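Local structure of malyl-CoA lyase/beta-methylmalyl-CoA lyase (Methylobacterium extorquens, 5UGR) at residues D236-T239 and S240-R244; D262-N265 and E266-P270. The protein belongs to the HpcH/HpaI aldolase/citrate lyase family, folds as a TIM barrel and holds a magnesium ion in a site of acidic side chains. One frame throughout, in Å; residues are numbered along the deposited sequence. Where two conformers were deposited one is given.

Interaction 1. Residues D236-T239 and S240-R244; sequences DGYT and SAARR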
loop_
_atom_site.group_PDB
_atom_site.type_symbol
_atom_site.label_atom_id
_atom_site.label_comp_id
_atom_site.label_asym_id
_atom_site.label_seq_id
_atom_site.Cartn_x
_atom_site.Cartn_y
_atom_site.Cartn_z
ATOM N N ASP A 236 -8.517 37.772 -24.457
ATOM C CA ASP A 236 -9.680 36.960 -24.607
ATOM C C ASP A 236 -9.391 35.467 -24.387
ATOM O O ASP A 236 -10.170 34.751 -23.739
ATOM C CB ASP A 236 -10.258 37.095 -26.003
ATOM C CG ASP A 236 -10.870 38.466 -26.301
ATOM O OD1 ASP A 236 -11.117 39.280 -25.421
ATOM O OD2 ASP A 236 -11.085 38.738 -27.489
ATOM N N GLY A 237 -8.273 35.009 -24.912
ATOM C CA GLY A 237 -7.863 33.651 -24.677
ATOM C C GLY A 237 -7.512 33.380 -23.210
ATOM O O GLY A 237 -7.834 32.307 -22.662
ATOM N N TYR A 238 -6.853 34.333 -22.551
ATOM C CA TYR A 238 -6.557 34.198 -21.124
ATOM C C TYR A 238 -7.854 34.042 -20.366
ATOM O O TYR A 238 -7.976 33.136 -19.497
ATOM C CB TYR A 238 -5.772 35.396 -20.592
ATOM C CG TYR A 238 -5.388 35.271 -19.159
ATOM C CD1 TYR A 238 -6.274 35.591 -18.124
ATOM C CD2 TYR A 238 -4.142 34.779 -18.792
ATOM C CE1 TYR A 238 -5.918 35.419 -16.786
ATOM C CE2 TYR A 238 -3.797 34.605 -17.448
ATOM C CZ TYR A 238 -4.668 34.936 -16.457
ATOM O OH TYR A 238 -4.332 34.733 -15.130
ATOM N N THR A 239 -8.798 34.953 -20.623
ATOM C CA THR A 239 -10.057 34.982 -19.894
ATOM C C THR A 239 -10.844 33.687 -20.137
ATOM O O THR A 239 -11.432 33.118 -19.209
ATOM C CB THR A 239 -10.879 36.214 -20.271
ATOM O OG1 THR A 239 -10.162 37.373 -19.814
ATOM C CG2 THR A 239 -12.221 36.206 -19.608
ATOM N N SER A 240 -10.847 33.190 -21.381
ATOM C CA SER A 240 -11.497 31.919 -21.657
ATOM C C SER A 240 -10.873 30.779 -20.839
ATOM O O SER A 240 -11.576 29.983 -20.211
ATOM C CB SER A 240 -11.441 31.585 -23.160
ATOM O OG SER A 240 -11.806 30.244 -23.406
ATOM N N ALA A 241 -9.554 30.689 -20.840
ATOM C CA ALA A 241 -8.867 29.651 -20.088
ATOM C C ALA A 241 -9.172 29.752 -18.581
ATOM O O ALA A 241 -9.406 28.741 -17.901
ATOM C CB ALA A 241 -7.357 29.742 -20.294
ATOM N N ALA A 242 -9.150 30.991 -18.071
ATOM C CA ALA A 242 -9.450 31.234 -16.660
ATOM C C ALA A 242 -10.880 30.850 -16.315
ATOM O O ALA A 242 -11.083 30.184 -15.274
ATOM C CB ALA A 242 -9.181 32.680 -16.311
ATOM N N ARG A 243 -11.860 31.296 -17.118
ATOM C CA ARG A 243 -13.221 30.966 -16.823
ATOM C C ARG A 243 -13.492 29.479 -16.930
ATOM O O ARG A 243 -14.335 28.947 -16.197
ATOM C CB ARG A 243 -14.171 31.768 -17.714
ATOM C CG ARG A 243 -14.249 33.241 -17.320
ATOM C CD ARG A 243 -15.059 34.069 -18.339
ATOM N NE ARG A 243 -15.272 35.409 -17.817
ATOM C CZ ARG A 243 -15.633 36.475 -18.537
ATOM N NH1 ARG A 243 -15.762 37.627 -17.895
ATOM N NH2 ARG A 243 -15.867 36.396 -19.855
ATOM N N ARG A 244 -12.794 28.797 -17.837
ATOM C CA ARG A 244 -12.979 27.359 -18.006
ATOM C C ARG A 244 -12.514 26.604 -16.737
ATOM O O ARG A 244 -13.266 25.795 -16.159
ATOM C CB ARG A 244 -12.260 26.839 -19.258
ATOM C CG ARG A 244 -12.333 25.354 -19.398
ATOM C CD ARG A 244 -11.812 24.771 -20.713
ATOM N NE ARG A 244 -10.389 24.964 -20.914
ATOM C CZ ARG A 244 -9.825 25.916 -21.654
ATOM N NH1 ARG A 244 -10.537 26.812 -22.339
ATOM N NH2 ARG A 244 -8.514 25.947 -21.754
#

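Interaction 2. Residues D262-N265 and E266-P270; sequences DLAN and EVFTP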
loop_
_atom_site.group_PDB
_atom_site.type_symbol
_atom_site.label_atom_id
_atom_site.label_comp_id
_atom_site.label_asym_id
_atom_site.label_seq_id
_atom_site.Cartn_x
_atom_site.Cartn_y
_atom_site.Cartn_z
ATOM N N ASP A 262 -5.350 41.696 -13.424
ATOM C CA ASP A 262 -6.739 42.146 -13.299
ATOM C C ASP A 262 -7.676 41.081 -13.883
ATOM O O ASP A 262 -8.801 40.889 -13.391
ATOM C CB ASP A 262 -6.947 43.482 -14.020
ATOM C CG ASP A 262 -6.385 44.671 -13.244
ATOM O OD1 ASP A 262 -5.974 44.544 -12.076
ATOM O OD2 ASP A 262 -6.314 45.749 -13.854
ATOM N N LEU A 263 -7.217 40.394 -14.927
ATOM C CA LEU A 263 -8.059 39.385 -15.592
ATOM C C LEU A 263 -8.332 38.221 -14.618
ATOM O O LEU A 263 -9.479 37.807 -14.458
ATOM C CB LEU A 263 -7.478 38.874 -16.908
ATOM C CG LEU A 263 -7.168 39.883 -17.992
ATOM C CD1 LEU A 263 -6.500 39.222 -19.156
ATOM C CD2 LEU A 263 -8.437 40.563 -18.418
ATOM N N ALA A 264 -7.285 37.757 -13.918
ATOM C CA ALA A 264 -7.434 36.669 -12.925
ATOM C C ALA A 264 -8.255 37.146 -11.755
ATOM O O ALA A 264 -9.170 36.424 -11.281
ATOM C CB ALA A 264 -6.083 36.158 -12.462
ATOM N N ASN A 265 -7.956 38.360 -11.264
ATOM C CA ASN A 265 -8.748 38.830 -10.146
ATOM C C ASN A 265 -10.226 38.891 -10.428
ATOM O O ASN A 265 -11.061 38.580 -9.548
ATOM C CB ASN A 265 -8.238 40.165 -9.659
ATOM C CG ASN A 265 -6.915 40.039 -8.856
ATOM O OD1 ASN A 265 -6.530 38.970 -8.406
ATOM N ND2 ASN A 265 -6.216 41.152 -8.698
ATOM N N GLU A 266 -10.579 39.331 -11.632
ATOM C CA GLU A 266 -12.001 39.451 -11.968
ATOM C C GLU A 266 -12.665 38.066 -12.075
ATOM O O GLU A 266 -13.754 37.849 -11.549
ATOM C CB GLU A 266 -12.172 40.179 -13.308
ATOM C CG GLU A 266 -13.647 40.267 -13.736
ATOM C CD GLU A 266 -13.948 41.452 -14.668
ATOM O OE1 GLU A 266 -13.277 41.578 -15.725
ATOM O OE2 GLU A 266 -14.868 42.256 -14.334
ATOM N N VAL A 267 -11.999 37.119 -12.765
ATOM C CA VAL A 267 -12.626 35.831 -13.018
ATOM C C VAL A 267 -12.826 35.051 -11.721
ATOM O O VAL A 267 -13.902 34.450 -11.539
ATOM C CB VAL A 267 -11.772 35.006 -13.998
ATOM C CG1 VAL A 267 -12.185 33.544 -14.004
ATOM C CG2 VAL A 267 -11.891 35.594 -15.387
ATOM N N PHE A 268 -11.828 35.074 -10.815
ATOM C CA PHE A 268 -11.841 34.210 -9.645
ATOM C C PHE A 268 -12.427 34.858 -8.380
ATOM O O PHE A 268 -12.407 34.254 -7.301
ATOM C CB PHE A 268 -10.434 33.654 -9.374
ATOM C CG PHE A 268 -9.933 32.738 -10.462
ATOM C CD1 PHE A 268 -10.363 31.426 -10.521
ATOM C CD2 PHE A 268 -9.106 33.189 -11.445
ATOM C CE1 PHE A 268 -9.911 30.587 -11.522
ATOM C CE2 PHE A 268 -8.655 32.359 -12.446
ATOM C CZ PHE A 268 -9.085 31.054 -12.518
ATOM N N THR A 269 -12.949 36.081 -8.508
ATOM C CA THR A 269 -13.796 36.633 -7.455
ATOM C C THR A 269 -15.033 35.707 -7.305
ATOM O O THR A 269 -15.703 35.429 -8.278
ATOM C CB THR A 269 -14.156 38.049 -7.838
ATOM O OG1 THR A 269 -12.962 38.843 -7.769
ATOM C CG2 THR A 269 -15.174 38.643 -6.843
ATOM N N PRO A 270 -15.363 35.265 -6.077
ATOM C CA PRO A 270 -16.591 34.441 -5.942
ATOM C C PRO A 270 -17.856 35.237 -6.246
ATOM O O PRO A 270 -17.865 36.459 -6.059
ATOM C CB PRO A 270 -16.564 33.981 -4.479
ATOM C CG PRO A 270 -15.609 34.888 -3.791
ATOM C CD PRO A 270 -14.645 35.404 -4.811
#

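Interaction 1. Residues D236-T239 and S240-R244
A local i to i+4 contact, the methyl of Thr239 on a guanidinium face of Arg243, sits on helix 235-248, which links barrel strands 223-226 and 252-255 as the helix of a beta-alpha-beta unit. The two side chains run side by side in the Arg243 conformer described here, one of two, and CG2 of Thr239 lies 3.6 Å from CZ of Arg243, offset toward the rim of the group. The torsion of Thr239 (chi1 -66°) sets CG2 anti to the backbone N and facing Arg243, while OG1 turns back to bond the carbonyl of Pro235 in the preceding turn. Arg243 has an extended chain from CG to NE, which lays the guanidinium alongside Thr239. Beneath them Arg243 N donates to Thr239 O at 2.8 Å, and Ala242 N reaches Tyr238 O, also at 2.8 Å. The small CB of Ala242 stands 4.3 Å from CE1 of Tyr238, whose OH bonds the carbonyl of Trp254. Gly237, without a side chain, fits a buried place in this first turn. A threonine hydroxyl satisfied by its own helix thus leaves a methyl to lie against arginine, while Arg243 also packs on Asp185 of a second subunit.

Interaction 2. Residues D262-N265 and E266-P270
The carbonyl oxygen of Asn265 receives two donors from Thr269 near the C-terminal end of helix 259-268. The stronger is the hydroxyl, with OG1 of Thr269 2.6 Å from Asn265 O; the backbone N of Thr269 adds a weak bond to the same oxygen at 3.3 Å, bent to 127° at the hydrogen. The first torsion of Thr269 (chi1 -68°) holds OG1 beside its own backbone N, which is why both donors can converge on one acceptor. Threonine suits this place, since its hydroxyl can supply a strong bond where the amide makes only a weak one, and OG1 is also bonded by NH1 of Arg15.

One residue earlier the i to i+4 bond is still made: Phe268 N donates to Ala264 O at 3.0 Å. That oxygen also lies at the edge of the Phe268 ring, near its plane, 3.2 Å from CD2. On one face of the ring, CG1 of Val267 sits over the centre, 3.9 Å above the plane. Ala264 has only a methyl on this side, its CB 4.4 Å from CD2 of Phe268, so the ring can lie close to the helix. The amide of Asn265 points elsewhere, its OD1 bonded to Ser16 OG and its ND2 to the carbonyl of Lys35. Gripped by hydroxyl and, weakly, by amide, Asn265 O probably owes to the Thr269 side chain what the backbone bond lacks.

Overall arrangement
Interactions 1 and 2 lie on consecutive helices, 235-248 and 259-268, separated by the eighth barrel strand 252-255, and their centres are about 11 Å apart. The helices pack directly against each other. Tyr238 spans the interface: its OH is 3.5 Å from CB of Ala264, and its CD1 is 3.7 Å from CB of Leu263. Farther along, Phe268 reaches back to helix 235-248, its CZ 3.5 Å from the carbonyl O of Ala242 and its ring on the side chain of Ala246. Both contacts also touch a second subunit, where Arg175 bonds Val267 O. Neither contributes a ligand to the magnesium site of Asp45, Glu140 and Asp167.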